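PDB 3ZVK: ribonuclease VapC2 from Rickettsia felis, which acts as the toxin of a type II toxin-antitoxin pair, a magnesium-dependent ribonuclease that cuts single-stranded RNA and is bound by its antitoxin VapB2. Local coordinates for residues Tyr3-Asn8 with Thr112-Asn117. The protein carries 1 engineered substitution. Sequence-based numbering, arbitrary orientation.
Sequences YMLGTN and TLVTNN. Engineered in segment 3-8: G6 (natural residue Asp).
Y3, M4 and L5 pair in parallel with T112, L113 and V114, and the two short strands run 35° apart. Three backbone bonds join them. M4 N donates to T112 O at 2.9 Å, and V114 N returns a bond of 2.9 Å to M4 O. Just past the strand, G6 N donates to V114 O at 3.1 Å.

Y3, L5, T112 and V114 share one face of the sheet. The Y3 ring stands beside T112, with CE2 3.7 Å from T112 CG2. Its edge meets V114 CG2 in the ring plane. L5 CD2 packs 3.8 Å from V114 CB. M4 and L113 lie on the other face, where they pack against helix 97-109. With CG anti to the backbone N (chi1 -176°) and the second torsion folded rather than extended, L113 CD1 sits 3.5 Å from M4 O.

Strand 2-5 is the middle strand of the parallel PIN-domain sheet, between 33-37 and 112-115, and 128-131 flanks 112-115 in turn. G6 is an engineered residue, Asp in the natural protein, at the N-cap of helix 7-16. The natural Asp is predicted to bind magnesium.

Beyond the strands, N8, on which R74 of the antitoxin chain packs, meets two asparagines. N8 CB touches N116 CB at 3.6 Å. The N8 and N117 side chains cross nearly at right angles, their amide planes 66° apart. N8 OD1 lies 3.5 Å from N117 OD1, with no hydrogen bond between the two oxygens. N116 OD1 is hydrogen-bonded to Y21 OH, and N117 OD1 accepts a bond from E120 N.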
ATOM      1  N   TYR A   3     -30.694  -4.067  -5.916  1.00 45.39           N
ATOM      2  CA  TYR A   3     -31.382  -5.331  -5.736  1.00 43.31           C
ATOM      3  C   TYR A   3     -30.288  -6.374  -5.552  1.00 46.29           C
ATOM      4  O   TYR A   3     -29.499  -6.590  -6.466  1.00 46.94           O
ATOM      5  CB  TYR A   3     -32.241  -5.675  -6.955  1.00 42.99           C
ATOM      6  CG  TYR A   3     -33.579  -4.973  -6.954  1.00 45.21           C
ATOM      7  CD1 TYR A   3     -33.702  -3.665  -7.415  1.00 46.13           C
ATOM      8  CD2 TYR A   3     -34.730  -5.611  -6.466  1.00 46.91           C
ATOM      9  CE1 TYR A   3     -34.933  -3.009  -7.409  1.00 48.81           C
ATOM     10  CE2 TYR A   3     -35.964  -4.968  -6.466  1.00 44.76           C
ATOM     11  CZ  TYR A   3     -36.065  -3.666  -6.953  1.00 53.80           C
ATOM     12  OH  TYR A   3     -37.272  -2.989  -6.980  1.00 54.61           O
ATOM     13  N   MET A   4     -30.200  -6.980  -4.370  1.00 41.05           N
ATOM     14  CA  MET A   4     -29.209  -8.022  -4.096  1.00 38.90           C
ATOM     15  C   MET A   4     -29.911  -9.370  -4.179  1.00 46.08           C
ATOM     16  O   MET A   4     -30.980  -9.547  -3.571  1.00 48.06           O
ATOM     17  CB  MET A   4     -28.549  -7.819  -2.724  1.00 40.72           C
ATOM     18  CG  MET A   4     -27.811  -6.515  -2.619  1.00 44.49           C
ATOM     19  SD  MET A   4     -26.783  -6.314  -1.163  1.00 49.43           S
ATOM     20  CE  MET A   4     -25.337  -7.200  -1.688  1.00 44.13           C
ATOM     21  N   LEU A   5     -29.370 -10.302  -4.977  1.00 41.49           N
ATOM     22  CA  LEU A   5     -30.002 -11.633  -5.099  1.00 40.40           C
ATOM     23  C   LEU A   5     -29.439 -12.584  -4.066  1.00 40.85           C
ATOM     24  O   LEU A   5     -28.225 -12.578  -3.796  1.00 38.69           O
ATOM     25  CB  LEU A   5     -29.825 -12.249  -6.510  1.00 39.38           C
ATOM     26  CG  LEU A   5     -30.011 -11.330  -7.695  1.00 42.88           C
ATOM     27  CD1 LEU A   5     -29.502 -12.002  -8.975  1.00 42.08           C
ATOM     28  CD2 LEU A   5     -31.467 -10.883  -7.811  1.00 42.69           C
ATOM     29  N   GLY A   6     -30.330 -13.361  -3.476  1.00 39.36           N
ATOM     30  CA  GLY A   6     -29.993 -14.387  -2.489  1.00 39.93           C
ATOM     31  C   GLY A   6     -29.473 -15.626  -3.192  1.00 44.72           C
ATOM     32  O   GLY A   6     -29.519 -15.717  -4.424  1.00 45.00           O
ATOM     33  N   THR A   7     -28.968 -16.578  -2.424  1.00 42.64           N
ATOM     34  CA  THR A   7     -28.362 -17.805  -2.945  1.00 42.37           C
ATOM     35  C   THR A   7     -29.365 -18.644  -3.740  1.00 47.43           C
ATOM     36  O   THR A   7     -29.035 -19.078  -4.847  1.00 46.80           O
ATOM     37  CB  THR A   7     -27.674 -18.585  -1.801  1.00 49.73           C
ATOM     38  OG1 THR A   7     -26.781 -17.689  -1.126  1.00 49.50           O
ATOM     39  CG2 THR A   7     -26.890 -19.812  -2.297  1.00 43.29           C
ATOM     40  N   ASN A   8     -30.570 -18.868  -3.177  1.00 42.88           N
ATOM     41  CA  ASN A   8     -31.645 -19.645  -3.787  1.00 43.15           C
ATOM     42  C   ASN A   8     -32.055 -19.108  -5.145  1.00 48.77           C
ATOM     43  O   ASN A   8     -32.208 -19.906  -6.060  1.00 50.00           O
ATOM     44  CB  ASN A   8     -32.869 -19.736  -2.864  1.00 40.95           C
ATOM     45  CG  ASN A   8     -32.737 -20.451  -1.544  1.00 54.41           C
ATOM     46  OD1 ASN A   8     -33.668 -20.403  -0.746  1.00 48.24           O
ATOM     47  ND2 ASN A   8     -31.690 -21.224  -1.287  1.00 54.25           N
ATOM     48  N   THR A 112     -32.963  -4.228  -1.643  1.00 49.37           N
ATOM     49  CA  THR A 112     -34.071  -5.171  -1.666  1.00 49.01           C
ATOM     50  C   THR A 112     -33.423  -6.542  -1.845  1.00 54.16           C
ATOM     51  O   THR A 112     -32.639  -6.753  -2.798  1.00 53.58           O
ATOM     52  CB  THR A 112     -35.031  -4.876  -2.806  1.00 55.95           C
ATOM     53  OG1 THR A 112     -35.630  -3.593  -2.608  1.00 63.19           O
ATOM     54  CG2 THR A 112     -36.117  -5.918  -2.924  1.00 53.05           C
ATOM     55  N   LEU A 113     -33.720  -7.466  -0.913  1.00 49.45           N
ATOM     56  CA  LEU A 113     -33.182  -8.815  -1.004  1.00 46.80           C
ATOM     57  C   LEU A 113     -34.173  -9.686  -1.744  1.00 48.81           C
ATOM     58  O   LEU A 113     -35.342  -9.769  -1.361  1.00 51.03           O
ATOM     59  CB  LEU A 113     -32.839  -9.387   0.378  1.00 46.87           C
ATOM     60  CG  LEU A 113     -32.165 -10.768   0.428  1.00 49.73           C
ATOM     61  CD1 LEU A 113     -30.832 -10.804  -0.324  1.00 46.57           C
ATOM     62  CD2 LEU A 113     -31.924 -11.142   1.839  1.00 54.53           C
ATOM     63  N   VAL A 114     -33.701 -10.324  -2.810  1.00 42.56           N
ATOM     64  CA  VAL A 114     -34.511 -11.149  -3.684  1.00 42.17           C
ATOM     65  C   VAL A 114     -34.458 -12.603  -3.281  1.00 48.51           C
ATOM     66  O   VAL A 114     -33.385 -13.193  -3.203  1.00 46.01           O
ATOM     67  CB  VAL A 114     -34.204 -10.925  -5.170  1.00 44.81           C
ATOM     68  CG1 VAL A 114     -35.215 -11.652  -6.047  1.00 45.39           C
ATOM     69  CG2 VAL A 114     -34.146  -9.431  -5.520  1.00 44.30           C
ATOM     70  N   THR A 115     -35.648 -13.174  -3.043  1.00 49.86           N
ATOM     71  CA  THR A 115     -35.840 -14.526  -2.579  1.00 51.36           C
ATOM     72  C   THR A 115     -36.708 -15.391  -3.500  1.00 58.38           C
ATOM     73  O   THR A 115     -37.364 -14.862  -4.385  1.00 58.64           O
ATOM     74  CB  THR A 115     -36.229 -14.522  -1.094  1.00 60.64           C
ATOM     75  OG1 THR A 115     -36.064 -15.851  -0.591  1.00 63.24           O
ATOM     76  CG2 THR A 115     -37.642 -13.994  -0.849  1.00 55.20           C
ATOM     77  N   ASN A 116     -36.671 -16.724  -3.269  1.00 57.34           N
ATOM     78  CA  ASN A 116     -37.303 -17.875  -3.955  1.00 58.33           C
ATOM     79  C   ASN A 116     -38.475 -18.481  -3.127  1.00 68.47           C
ATOM     80  O   ASN A 116     -39.285 -19.238  -3.669  1.00 67.96           O
ATOM     81  CB  ASN A 116     -36.219 -19.012  -4.034  1.00 49.79           C
ATOM     82  CG  ASN A 116     -35.901 -19.509  -5.414  1.00 74.92           C
ATOM     83  OD1 ASN A 116     -35.827 -18.761  -6.371  1.00 83.68           O
ATOM     84  ND2 ASN A 116     -35.604 -20.772  -5.541  1.00 70.26           N
ATOM     85  N   ASN A 117     -38.458 -18.261  -1.791  1.00 69.65           N
ATOM     86  CA  ASN A 117     -39.387 -18.827  -0.812  1.00 73.53           C
ATOM     87  C   ASN A 117     -39.419 -18.052   0.516  1.00 82.87           C
ATOM     88  O   ASN A 117     -38.536 -17.237   0.806  1.00 81.76           O
ATOM     89  CB  ASN A 117     -39.045 -20.319  -0.533  1.00 76.67           C
ATOM     90  CG  ASN A 117     -37.576 -20.616  -0.313  1.00 95.15           C
ATOM     91  OD1 ASN A 117     -36.918 -20.051   0.570  1.00 91.47           O
ATOM     92  ND2 ASN A 117     -37.031 -21.518  -1.120  1.00 84.88           N
TER